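Local coordinates for putative xanthine dehydrogenase YAGS fad-binding subunit (Escherichia coli, PDB 5G5G), which probably oxidises aldehydes to carboxylic acids, serving as the molybdenum-cofactor subunit of a periplasmic aldehyde oxidase of the xanthine oxidase family, at residues V77-T82 with R260-P265; K91-T96 with L220-K225; H193-V198 with R249-L254; G201-L206 with V228-I233. One frame throughout, in Å; residues are numbered along the deposited sequence.

Contact 1: V77-T82 with R260-P265; sequences VLAVIT and RAVKRP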
loop_
_atom_site.group_PDB
_atom_site.type_symbol
_atom_site.label_atom_id
_atom_site.label_comp_id
_atom_site.label_asym_id
_atom_site.label_seq_id
_atom_site.Cartn_x
_atom_site.Cartn_y
_atom_site.Cartn_z
ATOM N N VAL C 77 -21.718 -25.404 0.451
ATOM C CA VAL C 77 -20.791 -25.499 -0.722
ATOM C C VAL C 77 -21.600 -25.971 -1.938
ATOM O O VAL C 77 -22.397 -26.888 -1.851
ATOM C CB VAL C 77 -19.590 -26.427 -0.434
ATOM C CG1 VAL C 77 -18.794 -26.720 -1.703
ATOM C CG2 VAL C 77 -18.663 -25.734 0.550
ATOM N N LEU C 78 -21.347 -25.318 -3.075
ATOM C CA LEU C 78 -21.952 -25.618 -4.351
ATOM C C LEU C 78 -21.031 -26.443 -5.240
ATOM O O LEU C 78 -21.512 -27.380 -5.880
ATOM C CB LEU C 78 -22.289 -24.324 -5.124
ATOM C CG LEU C 78 -23.314 -23.342 -4.526
ATOM C CD1 LEU C 78 -23.626 -22.267 -5.558
ATOM C CD2 LEU C 78 -24.556 -24.101 -4.204
ATOM N N ALA C 79 -19.756 -26.127 -5.288
ATOM C CA ALA C 79 -18.801 -26.856 -6.141
ATOM C C ALA C 79 -17.372 -26.482 -5.741
ATOM O O ALA C 79 -17.136 -25.499 -5.029
ATOM C CB ALA C 79 -19.007 -26.458 -7.598
ATOM N N VAL C 80 -16.416 -27.279 -6.238
ATOM C CA VAL C 80 -15.011 -26.907 -6.113
ATOM C C VAL C 80 -14.384 -26.991 -7.505
ATOM O O VAL C 80 -14.428 -28.059 -8.125
ATOM C CB VAL C 80 -14.236 -27.865 -5.150
ATOM C CG1 VAL C 80 -12.794 -27.392 -4.989
ATOM C CG2 VAL C 80 -14.964 -27.934 -3.803
ATOM N N ILE C 81 -13.821 -25.887 -7.967
ATOM C CA ILE C 81 -13.173 -25.795 -9.274
ATOM C C ILE C 81 -11.710 -26.166 -9.144
ATOM O O ILE C 81 -11.047 -25.657 -8.242
ATOM C CB ILE C 81 -13.258 -24.384 -9.845
ATOM C CG1 ILE C 81 -14.697 -23.864 -9.729
ATOM C CG2 ILE C 81 -12.724 -24.340 -11.283
ATOM C CD1 ILE C 81 -15.779 -24.755 -10.227
ATOM N N THR C 82 -11.212 -26.996 -10.071
ATOM C CA THR C 82 -9.806 -27.385 -10.119
ATOM C C THR C 82 -9.319 -27.407 -11.551
ATOM O O THR C 82 -10.131 -27.404 -12.440
ATOM C CB THR C 82 -9.617 -28.809 -9.559
ATOM O OG1 THR C 82 -10.263 -29.764 -10.423
ATOM C CG2 THR C 82 -10.241 -28.929 -8.186
ATOM N N ARG C 260 -19.798 -20.546 -14.695
ATOM C CA ARG C 260 -20.257 -21.445 -15.741
ATOM C C ARG C 260 -20.594 -22.858 -15.159
ATOM O O ARG C 260 -21.644 -23.453 -15.454
ATOM C CB ARG C 260 -19.217 -21.524 -16.854
ATOM C CG ARG C 260 -19.719 -22.379 -17.996
ATOM C CD ARG C 260 -18.837 -22.271 -19.203
ATOM N NE ARG C 260 -17.495 -22.732 -18.894
ATOM C CZ ARG C 260 -16.473 -22.738 -19.760
ATOM N NH1 ARG C 260 -16.619 -22.357 -21.068
ATOM N NH2 ARG C 260 -15.309 -23.172 -19.319
ATOM N N ALA C 261 -19.732 -23.351 -14.280
ATOM C CA ALA C 261 -19.986 -24.650 -13.614
ATOM C C ALA C 261 -21.248 -24.693 -12.744
ATOM O O ALA C 261 -21.973 -25.665 -12.785
ATOM C CB ALA C 261 -18.792 -25.034 -12.784
ATOM N N VAL C 262 -21.500 -23.681 -11.914
ATOM C CA VAL C 262 -22.654 -23.694 -11.016
ATOM C C VAL C 262 -23.894 -23.035 -11.585
ATOM O O VAL C 262 -24.937 -23.078 -10.924
ATOM C CB VAL C 262 -22.360 -23.131 -9.597
ATOM C CG1 VAL C 262 -21.236 -23.942 -8.969
ATOM C CG2 VAL C 262 -22.030 -21.624 -9.606
ATOM N N LYS C 263 -23.812 -22.521 -12.809
ATOM C CA LYS C 263 -24.972 -21.937 -13.511
ATOM C C LYS C 263 -25.622 -20.828 -12.688
ATOM O O LYS C 263 -26.842 -20.726 -12.550
ATOM C CB LYS C 263 -25.945 -23.061 -13.929
ATOM C CG LYS C 263 -25.359 -23.938 -15.028
ATOM C CD LYS C 263 -26.207 -25.170 -15.322
ATOM C CE LYS C 263 -25.724 -25.889 -16.588
ATOM N NZ LYS C 263 -26.696 -26.960 -16.908
ATOM N N ARG C 264 -24.758 -20.005 -12.113
ATOM C CA ARG C 264 -25.137 -18.965 -11.187
ATOM C C ARG C 264 -23.988 -17.948 -11.113
ATOM O O ARG C 264 -22.833 -18.368 -11.267
ATOM C CB ARG C 264 -25.343 -19.632 -9.834
ATOM C CG ARG C 264 -25.771 -18.708 -8.779
ATOM C CD ARG C 264 -26.224 -19.578 -7.625
ATOM N NE ARG C 264 -26.216 -18.788 -6.415
ATOM C CZ ARG C 264 -26.533 -19.269 -5.244
ATOM N NH1 ARG C 264 -26.868 -20.574 -5.099
ATOM N NH2 ARG C 264 -26.516 -18.441 -4.218
ATOM N N PRO C 265 -24.269 -16.644 -10.888
ATOM C CA PRO C 265 -23.141 -15.695 -10.794
ATOM C C PRO C 265 -22.249 -16.022 -9.560
ATOM O O PRO C 265 -22.726 -16.555 -8.539
ATOM C CB PRO C 265 -23.805 -14.325 -10.610
ATOM C CG PRO C 265 -25.196 -14.507 -11.073
ATOM C CD PRO C 265 -25.568 -15.955 -10.865
#
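Val262 CG1 fills the tight spot of this contact. It lies 3.6 Å from Ala79 CB and 4.0 Å from Leu78 CB. One methyl thus touches two consecutive residues of the strand. Its torsion, with CG1 anti to the carbonyl carbon and beside the backbone N (chi1 -58°), turns that branch to the strand. Neighbours in a regular strand point to opposite faces of the sheet. Here Leu78 and Ala79 both turn to the helix end, because together they face Val116 in a classic beta bulge. Strand 77-82 is an outermost strand of a mixed sheet within the chain, and it lies in the a/b hammerhead part of the chain. The end of helix 250-262 packs against it with apolar atoms and no hydrogen bond. The contact is looser on the side of Ala261, which is exposed and offers its CB to Ile81 CD1 at 4.0 Å. Beyond Val262, Leu78 CD1 approaches Arg264 NH1 at 3.7 Å, and the two side chains cross at about a right angle. The extended arginine finds its polar partners outside the contact: NH2 forms a salt bridge with Glu118, and NE bonds to Asn47 O.

Contact 2: K91-T96 with L220-K225; sequences KGDKNT and LAKTLK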
loop_
_atom_site.group_PDB
_atom_site.type_symbol
_atom_site.label_atom_id
_atom_site.label_comp_id
_atom_site.label_asym_id
_atom_site.label_seq_id
_atom_site.Cartn_x
_atom_site.Cartn_y
_atom_site.Cartn_z
ATOM N N LYS C 91 -3.887 -19.996 -22.682
ATOM C CA LYS C 91 -3.115 -19.098 -21.863
ATOM C C LYS C 91 -3.023 -17.749 -22.569
ATOM O O LYS C 91 -2.752 -17.677 -23.772
ATOM C CB LYS C 91 -1.742 -19.638 -21.570
ATOM C CG LYS C 91 -0.957 -18.770 -20.594
ATOM C CD LYS C 91 -0.362 -19.614 -19.484
ATOM C CE LYS C 91 0.981 -19.163 -18.999
ATOM N NZ LYS C 91 1.981 -19.059 -20.119
ATOM N N GLY C 92 -3.280 -16.702 -21.807
ATOM C CA GLY C 92 -3.248 -15.372 -22.350
ATOM C C GLY C 92 -1.830 -14.974 -22.662
ATOM O O GLY C 92 -0.883 -15.437 -22.027
ATOM N N ASP C 93 -1.675 -14.068 -23.626
ATOM C CA ASP C 93 -0.335 -13.617 -24.035
ATOM C C ASP C 93 0.452 -12.802 -22.983
ATOM O O ASP C 93 1.663 -12.664 -23.088
ATOM C CB ASP C 93 -0.459 -12.809 -25.331
ATOM C CG ASP C 93 -0.799 -13.696 -26.541
ATOM O OD1 ASP C 93 -0.849 -14.955 -26.429
ATOM O OD2 ASP C 93 -1.011 -13.118 -27.613
ATOM N N LYS C 94 -0.229 -12.301 -21.966
ATOM C CA LYS C 94 0.408 -11.488 -20.951
ATOM C C LYS C 94 0.525 -12.230 -19.622
ATOM O O LYS C 94 0.826 -11.607 -18.592
ATOM C CB LYS C 94 -0.402 -10.224 -20.732
ATOM C CG LYS C 94 -0.670 -9.368 -21.952
ATOM C CD LYS C 94 0.508 -8.538 -22.302
ATOM C CE LYS C 94 0.109 -7.373 -23.241
ATOM N NZ LYS C 94 -0.451 -7.848 -24.509
ATOM N N ASN C 95 0.241 -13.527 -19.620
ATOM C CA ASN C 95 0.440 -14.378 -18.427
ATOM C C ASN C 95 1.612 -15.294 -18.646
ATOM O O ASN C 95 1.575 -16.072 -19.570
ATOM C CB ASN C 95 -0.813 -15.210 -18.136
ATOM C CG ASN C 95 -2.006 -14.350 -17.728
ATOM O OD1 ASN C 95 -3.002 -14.361 -18.420
ATOM N ND2 ASN C 95 -1.901 -13.589 -16.622
ATOM N N THR C 96 2.662 -15.182 -17.849
ATOM C CA THR C 96 3.766 -16.122 -17.896
ATOM C C THR C 96 3.387 -17.342 -17.051
ATOM O O THR C 96 3.264 -18.428 -17.600
ATOM C CB THR C 96 5.085 -15.527 -17.376
ATOM O OG1 THR C 96 5.399 -14.393 -18.187
ATOM C CG2 THR C 96 6.211 -16.521 -17.430
ATOM N N LEU C 220 -8.943 -13.145 -21.554
ATOM C CA LEU C 220 -9.917 -14.043 -20.836
ATOM C C LEU C 220 -10.553 -15.007 -21.846
ATOM O O LEU C 220 -10.691 -16.214 -21.593
ATOM C CB LEU C 220 -10.999 -13.243 -20.134
ATOM C CG LEU C 220 -12.009 -14.063 -19.333
ATOM C CD1 LEU C 220 -11.324 -15.015 -18.373
ATOM C CD2 LEU C 220 -12.958 -13.148 -18.590
ATOM N N ALA C 221 -10.955 -14.449 -22.993
ATOM C CA ALA C 221 -11.511 -15.284 -24.058
ATOM C C ALA C 221 -10.533 -16.360 -24.506
ATOM O O ALA C 221 -10.925 -17.505 -24.666
ATOM C CB ALA C 221 -12.002 -14.447 -25.237
ATOM N N LYS C 222 -9.253 -16.026 -24.695
ATOM C CA LYS C 222 -8.285 -17.040 -25.121
ATOM C C LYS C 222 -8.075 -18.119 -24.061
ATOM O O LYS C 222 -7.857 -19.292 -24.381
ATOM C CB LYS C 222 -6.942 -16.386 -25.445
ATOM C CG LYS C 222 -5.895 -17.325 -26.004
ATOM C CD LYS C 222 -4.679 -16.534 -26.501
ATOM C CE LYS C 222 -3.414 -17.397 -26.703
ATOM N NZ LYS C 222 -3.209 -18.084 -27.996
ATOM N N THR C 223 -8.060 -17.709 -22.801
ATOM C CA THR C 223 -7.858 -18.642 -21.706
ATOM C C THR C 223 -9.038 -19.611 -21.586
ATOM O O THR C 223 -8.871 -20.850 -21.436
ATOM C CB THR C 223 -7.653 -17.888 -20.367
ATOM O OG1 THR C 223 -6.586 -16.925 -20.482
ATOM C CG2 THR C 223 -7.296 -18.857 -19.282
ATOM N N LEU C 224 -10.237 -19.072 -21.644
ATOM C CA LEU C 224 -11.460 -19.893 -21.631
ATOM C C LEU C 224 -11.730 -20.666 -22.908
ATOM O O LEU C 224 -12.562 -21.604 -22.879
ATOM C CB LEU C 224 -12.676 -19.015 -21.413
ATOM C CG LEU C 224 -12.739 -18.334 -20.020
ATOM C CD1 LEU C 224 -13.920 -17.373 -19.971
ATOM C CD2 LEU C 224 -12.847 -19.403 -18.948
ATOM N N LYS C 225 -11.081 -20.259 -24.009
ATOM C CA LYS C 225 -11.337 -20.854 -25.360
ATOM C C LYS C 225 -12.750 -20.610 -25.819
ATOM O O LYS C 225 -13.485 -21.510 -26.234
ATOM C CB LYS C 225 -10.991 -22.340 -25.386
ATOM C CG LYS C 225 -9.565 -22.672 -24.975
ATOM C CD LYS C 225 -9.359 -24.188 -24.889
ATOM C CE LYS C 225 -7.935 -24.596 -25.237
ATOM N NZ LYS C 225 -7.830 -25.201 -26.609
HETATM O O HOH W 1 -4.170 -16.781 -19.018
#
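Lys222 and Thr223, near the C-terminal end of helix 213-224, meet the loop 91-96. The loop makes a type I beta turn from Gly92 to Asn95, and the helix closes in a Schellman motif. At the start of the helical segment Leu220 turns from the loop and packs on Leu204 and Leu206 of strand 203-208.

Lys222 comes next and reaches over the loop. Its CG is anti to the backbone N (chi1 -175°), and the chain stays extended until it bends at the last torsion. This lays the methylenes along Lys91 O, with Lys222 CD at 3.5 Å and CE at 3.0 Å. Asp93 crosses the lysine at about a right angle, its OD1 3.6 Å from Lys222 CE. Any attraction between the charges is probably weak, since Asp93 OD1 and Lys222 NZ are 4.2 Å apart, beyond a salt bridge.

Thr223 makes the buried half. Its OG1 bonds back to Asp219 O in the helix. A water joins it to the turn. This water accepts from Gly92 N at 2.9 Å and donates to Thr223 OG1 at 2.8 Å and to Asn95 OD1 at 2.8 Å. The amide of Asn95 is held at its other end too, where ND2 bonds to Leu248 O.

Leu224 points into the core, against Leu253 and Leu204. Lys225, with positive phi, is the C-prime residue: its N makes a weak 3.4 Å bond to Lys222 O, and Val226 N bonds to Ala221 O.

Contact 3: H193-V198 with R249-L254; sequences HASMAV and RSDALL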
loop_
_atom_site.group_PDB
_atom_site.type_symbol
_atom_site.label_atom_id
_atom_site.label_comp_id
_atom_site.label_asym_id
_atom_site.label_seq_id
_atom_site.Cartn_x
_atom_site.Cartn_y
_atom_site.Cartn_z
ATOM N N HIS C 193 -7.616 -7.538 -5.769
ATOM C CA HIS C 193 -8.106 -7.995 -7.049
ATOM C C HIS C 193 -9.439 -8.729 -6.819
ATOM O O HIS C 193 -9.566 -9.552 -5.920
ATOM C CB HIS C 193 -7.136 -8.973 -7.700
ATOM C CG HIS C 193 -5.845 -8.372 -8.128
ATOM N ND1 HIS C 193 -4.902 -7.900 -7.249
ATOM C CD2 HIS C 193 -5.341 -8.154 -9.363
ATOM C CE1 HIS C 193 -3.872 -7.430 -7.923
ATOM N NE2 HIS C 193 -4.106 -7.583 -9.208
ATOM N N ALA C 194 -10.432 -8.405 -7.642
ATOM C CA ALA C 194 -11.733 -9.053 -7.572
ATOM C C ALA C 194 -12.507 -9.024 -8.867
ATOM O O ALA C 194 -12.360 -8.085 -9.652
ATOM C CB ALA C 194 -12.576 -8.412 -6.467
ATOM N N SER C 195 -13.384 -10.020 -9.042
ATOM C CA SER C 195 -14.210 -10.126 -10.244
ATOM C C SER C 195 -15.527 -10.800 -9.908
ATOM O O SER C 195 -15.607 -11.642 -8.982
ATOM C CB SER C 195 -13.511 -10.946 -11.350
ATOM O OG SER C 195 -12.272 -10.389 -11.773
ATOM N N MET C 196 -16.548 -10.470 -10.661
ATOM C CA MET C 196 -17.835 -11.176 -10.631
ATOM C C MET C 196 -18.192 -11.583 -12.037
ATOM O O MET C 196 -18.106 -10.756 -12.972
ATOM C CB MET C 196 -18.945 -10.305 -10.039
ATOM C CG MET C 196 -20.263 -11.026 -9.973
ATOM S SD MET C 196 -21.548 -10.150 -9.081
ATOM C CE MET C 196 -22.042 -8.989 -10.345
ATOM N N ALA C 197 -18.584 -12.850 -12.206
ATOM C CA ALA C 197 -18.986 -13.374 -13.524
ATOM C C ALA C 197 -20.429 -13.764 -13.544
ATOM O O ALA C 197 -20.909 -14.369 -12.593
ATOM C CB ALA C 197 -18.139 -14.547 -13.908
ATOM N N VAL C 198 -21.106 -13.483 -14.648
ATOM C CA VAL C 198 -22.463 -13.970 -14.959
ATOM C C VAL C 198 -22.411 -14.488 -16.391
ATOM O O VAL C 198 -21.972 -13.755 -17.336
ATOM C CB VAL C 198 -23.539 -12.837 -14.924
ATOM C CG1 VAL C 198 -24.926 -13.281 -15.370
ATOM C CG2 VAL C 198 -23.634 -12.208 -13.566
ATOM N N ARG C 249 -5.753 -11.753 -14.037
ATOM C CA ARG C 249 -5.273 -12.476 -12.866
ATOM C C ARG C 249 -6.285 -13.606 -12.473
ATOM O O ARG C 249 -7.335 -13.762 -13.101
ATOM C CB ARG C 249 -5.076 -11.499 -11.722
ATOM C CG ARG C 249 -4.099 -10.367 -12.029
ATOM C CD ARG C 249 -2.755 -10.484 -11.271
ATOM N NE ARG C 249 -2.046 -11.673 -11.662
ATOM C CZ ARG C 249 -1.243 -11.792 -12.719
ATOM N NH1 ARG C 249 -1.016 -10.763 -13.528
ATOM N NH2 ARG C 249 -0.673 -12.953 -12.979
ATOM N N SER C 250 -5.921 -14.374 -11.444
ATOM C CA SER C 250 -6.624 -15.597 -11.080
ATOM C C SER C 250 -8.094 -15.327 -10.693
ATOM O O SER C 250 -8.955 -16.193 -10.880
ATOM C CB SER C 250 -5.886 -16.301 -9.951
ATOM O OG SER C 250 -5.779 -15.476 -8.793
ATOM N N ASP C 251 -8.363 -14.149 -10.112
ATOM C CA ASP C 251 -9.766 -13.819 -9.719
ATOM C C ASP C 251 -10.764 -13.871 -10.908
ATOM O O ASP C 251 -11.899 -14.344 -10.782
ATOM C CB ASP C 251 -9.856 -12.444 -9.058
ATOM C CG ASP C 251 -9.362 -11.313 -9.978
ATOM O OD1 ASP C 251 -8.220 -11.431 -10.485
ATOM O OD2 ASP C 251 -10.134 -10.333 -10.206
ATOM N N ALA C 252 -10.360 -13.274 -12.017
ATOM C CA ALA C 252 -11.165 -13.174 -13.222
ATOM C C ALA C 252 -11.399 -14.556 -13.850
ATOM O O ALA C 252 -12.528 -14.922 -14.203
ATOM C CB ALA C 252 -10.460 -12.243 -14.188
ATOM N N LEU C 253 -10.320 -15.291 -14.065
ATOM C CA LEU C 253 -10.428 -16.620 -14.593
ATOM C C LEU C 253 -11.316 -17.487 -13.714
ATOM O O LEU C 253 -12.254 -18.137 -14.208
ATOM C CB LEU C 253 -9.071 -17.282 -14.757
ATOM C CG LEU C 253 -9.171 -18.717 -15.281
ATOM C CD1 LEU C 253 -9.862 -18.795 -16.623
ATOM C CD2 LEU C 253 -7.809 -19.358 -15.383
ATOM N N LEU C 254 -11.047 -17.476 -12.410
ATOM C CA LEU C 254 -11.764 -18.427 -11.531
ATOM C C LEU C 254 -13.223 -18.024 -11.400
ATOM O O LEU C 254 -14.121 -18.911 -11.375
ATOM C CB LEU C 254 -11.065 -18.569 -10.189
ATOM C CG LEU C 254 -9.783 -19.422 -10.348
ATOM C CD1 LEU C 254 -8.951 -19.275 -9.121
ATOM C CD2 LEU C 254 -10.073 -20.885 -10.501
HETATM O O HOH W 2 -9.071 -7.852 -10.391
#
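Strand 194-200 and the first turn of helix 250-262 meet here as sheet and covering helix, joined by Ser195 and Asp251. The two axes run nearly parallel, 13° apart, and approach to 6.8 Å. Ser195 OG donates to Asp251 OD2 at 2.7 Å, meeting the oxygen from above the carboxylate plane. Ser195 OG also bonds to Thr208 OG1. Asp251 CG sits between its own backbone N and carbonyl carbon (chi1 59°), and this drops the carboxylate onto the strand. OD2 ends 3.0 Å from Ala194 C. A water probably donates to the same oxygen and takes a weak bond from Ala194 N. The carboxylate is buried near the helix start, which would be expected to ease its negative charge. With an alanine in its place, the hydroxyl would probably keep Thr208 but lose this acceptor, and a gap would open over Ala194. Small residues keep the helix close: Ser195 OG lies 3.3 Å from Ala252 CA. Just before the strand begins, the aliphatic stem of Arg249 packs on His193, with CG 3.7 Å from His193 CD2. His193 NE2 bonds to Gly244 O, and its side chain lies about 10 Å from the bound pterin cytosine dinucleotide. Helix 250-262 links the parallel strands 231-234 and 266-269 and passes over the two strands between them. It runs opposite to the strands it joins, as in a beta-alpha-beta crossover.

Contact 4: G201-L206 with V228-I233; sequences GNKLTL and VENVRI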
loop_
_atom_site.group_PDB
_atom_site.type_symbol
_atom_site.label_atom_id
_atom_site.label_comp_id
_atom_site.label_asym_id
_atom_site.label_seq_id
_atom_site.Cartn_x
_atom_site.Cartn_y
_atom_site.Cartn_z
ATOM N N GLY C 201 -26.332 -18.134 -21.211
ATOM C CA GLY C 201 -25.916 -19.093 -22.210
ATOM C C GLY C 201 -24.416 -19.009 -22.414
ATOM O O GLY C 201 -23.640 -19.053 -21.447
ATOM N N ASN C 202 -23.989 -18.846 -23.657
ATOM C CA ASN C 202 -22.558 -18.770 -23.928
ATOM C C ASN C 202 -21.965 -17.329 -23.880
ATOM O O ASN C 202 -20.837 -17.138 -24.296
ATOM C CB ASN C 202 -22.219 -19.480 -25.240
ATOM C CG ASN C 202 -22.553 -20.977 -25.211
ATOM O OD1 ASN C 202 -22.708 -21.605 -24.137
ATOM N ND2 ASN C 202 -22.688 -21.565 -26.405
ATOM N N LYS C 203 -22.739 -16.340 -23.438
ATOM C CA LYS C 203 -22.244 -14.966 -23.273
ATOM C C LYS C 203 -21.793 -14.761 -21.816
ATOM O O LYS C 203 -22.520 -15.061 -20.932
ATOM C CB LYS C 203 -23.358 -13.944 -23.566
ATOM C CG LYS C 203 -24.051 -14.078 -24.919
ATOM C CD LYS C 203 -23.095 -13.853 -26.059
ATOM C CE LYS C 203 -23.753 -14.186 -27.387
ATOM N NZ LYS C 203 -24.142 -12.916 -28.014
ATOM N N LEU C 204 -20.620 -14.197 -21.612
ATOM C CA LEU C 204 -20.062 -13.934 -20.272
ATOM C C LEU C 204 -20.010 -12.437 -20.050
ATOM O O LEU C 204 -19.524 -11.711 -20.935
ATOM C CB LEU C 204 -18.658 -14.494 -20.246
ATOM C CG LEU C 204 -17.733 -14.119 -19.093
ATOM C CD1 LEU C 204 -18.263 -14.608 -17.743
ATOM C CD2 LEU C 204 -16.341 -14.641 -19.306
ATOM N N THR C 205 -20.454 -11.967 -18.890
ATOM C CA THR C 205 -20.155 -10.623 -18.459
ATOM C C THR C 205 -19.300 -10.707 -17.221
ATOM O O THR C 205 -19.618 -11.479 -16.312
ATOM C CB THR C 205 -21.460 -9.818 -18.170
ATOM O OG1 THR C 205 -22.288 -9.900 -19.349
ATOM C CG2 THR C 205 -21.163 -8.365 -17.867
ATOM N N LEU C 206 -18.178 -9.982 -17.207
ATOM C CA LEU C 206 -17.249 -9.974 -16.079
ATOM C C LEU C 206 -17.113 -8.545 -15.598
ATOM O O LEU C 206 -16.648 -7.670 -16.359
ATOM C CB LEU C 206 -15.874 -10.512 -16.481
ATOM C CG LEU C 206 -14.965 -10.805 -15.278
ATOM C CD1 LEU C 206 -15.234 -12.211 -14.714
ATOM C CD2 LEU C 206 -13.501 -10.668 -15.596
ATOM N N VAL C 228 -14.141 -14.197 -28.527
ATOM C CA VAL C 228 -14.008 -12.913 -27.882
ATOM C C VAL C 228 -15.280 -12.066 -27.927
ATOM O O VAL C 228 -15.551 -11.254 -27.049
ATOM C CB VAL C 228 -12.795 -12.148 -28.480
ATOM C CG1 VAL C 228 -13.109 -11.625 -29.855
ATOM C CG2 VAL C 228 -12.390 -11.020 -27.568
ATOM N N GLU C 229 -16.066 -12.269 -28.961
ATOM C CA GLU C 229 -17.317 -11.558 -29.110
ATOM C C GLU C 229 -18.342 -11.921 -28.044
ATOM O O GLU C 229 -19.289 -11.188 -27.849
ATOM C CB GLU C 229 -17.960 -11.728 -30.536
ATOM C CG GLU C 229 -17.577 -12.963 -31.368
ATOM C CD GLU C 229 -16.123 -12.943 -31.907
ATOM O OE1 GLU C 229 -15.719 -11.960 -32.585
ATOM O OE2 GLU C 229 -15.364 -13.918 -31.678
ATOM N N ASN C 230 -18.157 -13.055 -27.387
ATOM C CA ASN C 230 -19.072 -13.529 -26.359
ATOM C C ASN C 230 -18.731 -13.040 -24.939
ATOM O O ASN C 230 -19.350 -13.467 -23.987
ATOM C CB ASN C 230 -19.115 -15.049 -26.421
ATOM C CG ASN C 230 -19.898 -15.547 -27.629
ATOM O OD1 ASN C 230 -20.453 -14.763 -28.367
ATOM N ND2 ASN C 230 -19.982 -16.851 -27.793
ATOM N N VAL C 231 -17.777 -12.119 -24.828
ATOM C CA VAL C 231 -17.259 -11.639 -23.521
ATOM C C VAL C 231 -17.411 -10.128 -23.445
ATOM O O VAL C 231 -17.018 -9.403 -24.383
ATOM C CB VAL C 231 -15.786 -11.971 -23.338
ATOM C CG1 VAL C 231 -15.244 -11.371 -22.014
ATOM C CG2 VAL C 231 -15.601 -13.484 -23.360
ATOM N N ARG C 232 -17.939 -9.661 -22.317
ATOM C CA ARG C 232 -18.079 -8.269 -22.034
ATOM C C ARG C 232 -17.343 -8.055 -20.701
ATOM O O ARG C 232 -17.571 -8.776 -19.743
ATOM C CB ARG C 232 -19.520 -7.791 -21.925
ATOM C CG ARG C 232 -19.672 -6.300 -21.600
ATOM C CD ARG C 232 -21.117 -5.851 -21.631
ATOM N NE ARG C 232 -21.312 -4.464 -21.201
ATOM C CZ ARG C 232 -22.491 -3.882 -21.041
ATOM N NH1 ARG C 232 -23.649 -4.548 -21.196
ATOM N NH2 ARG C 232 -22.564 -2.622 -20.686
ATOM N N ILE C 233 -16.457 -7.056 -20.683
ATOM C CA ILE C 233 -15.698 -6.711 -19.491
ATOM C C ILE C 233 -16.154 -5.324 -19.001
ATOM O O ILE C 233 -16.251 -4.367 -19.809
ATOM C CB ILE C 233 -14.172 -6.682 -19.825
ATOM C CG1 ILE C 233 -13.644 -8.008 -20.392
ATOM C CG2 ILE C 233 -13.368 -6.227 -18.631
ATOM C CD1 ILE C 233 -13.846 -9.213 -19.494
HETATM O O HOH W 3 -18.902 -18.475 -25.419
#
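The carboxamide of Asn230 has the aliphatic stem of Lys203 over one face, with Lys203 CE 3.5 Å from Asn230 OD1. The bend at chi2 of the lysine (-63°) turns CD and CE back over the amide. At the nitrogen end, a water accepts from Asn230 ND2 at 3.1 Å and donates to Asn202 O at 2.6 Å. Exchange of the asparagine for an alanine removes ND2; the water on Asn202 O is likely to be held less firmly, and the lysine stem to turn more freely.

Beyond this the backbones pair as parallel strands. Leu204 N bonds to Asn230 O at 2.8 Å. Leu204 O then receives Arg232 N at 2.9 Å. Leu206 N bonds to Arg232 O at 2.9 Å. Leu204, Val231, Leu206 and Ile233 share one face of the sheet. There Leu206 and Ile233 lie side by side, with Leu206 CB 3.9 Å from Ile233 CD1. Helix 213-224, which completes a beta-alpha-beta unit with the two strands, covers this face together with helix 250-262. Thr205 and Arg232 take the other face. Arg232 is fully extended, with CG anti to the backbone N (chi1 179°), and carries its NH2 to a salt bridge with Asp497. Main-chain bonds set the register, while the side chains divide the pair into an apolar face under the helices and a polar face.

In the fold
Contacts 1, 3 and 4 reach the same mixed sheet: its two outermost strands within the chain serve contacts 1 and 4, and an inner strand serves contact 3. Contact 3 is buried throughout and rests on a carboxylate bond. Contact 1 uses the other end of the same helix, 250-262, lies at the surface and is apolar. Contact 4 is the one pair of neighbouring strands, held by backbone bonds. Contact 2 is partly buried and water-mediated; it ties a loop to the helix that links the strands of contact 4. Thr223 of contact 2 packs on Leu253 of contact 3. Leu206 of contact 4 packs on Ala252 and Ala197 of contact 3, and Pro265 of contact 1 on Val198.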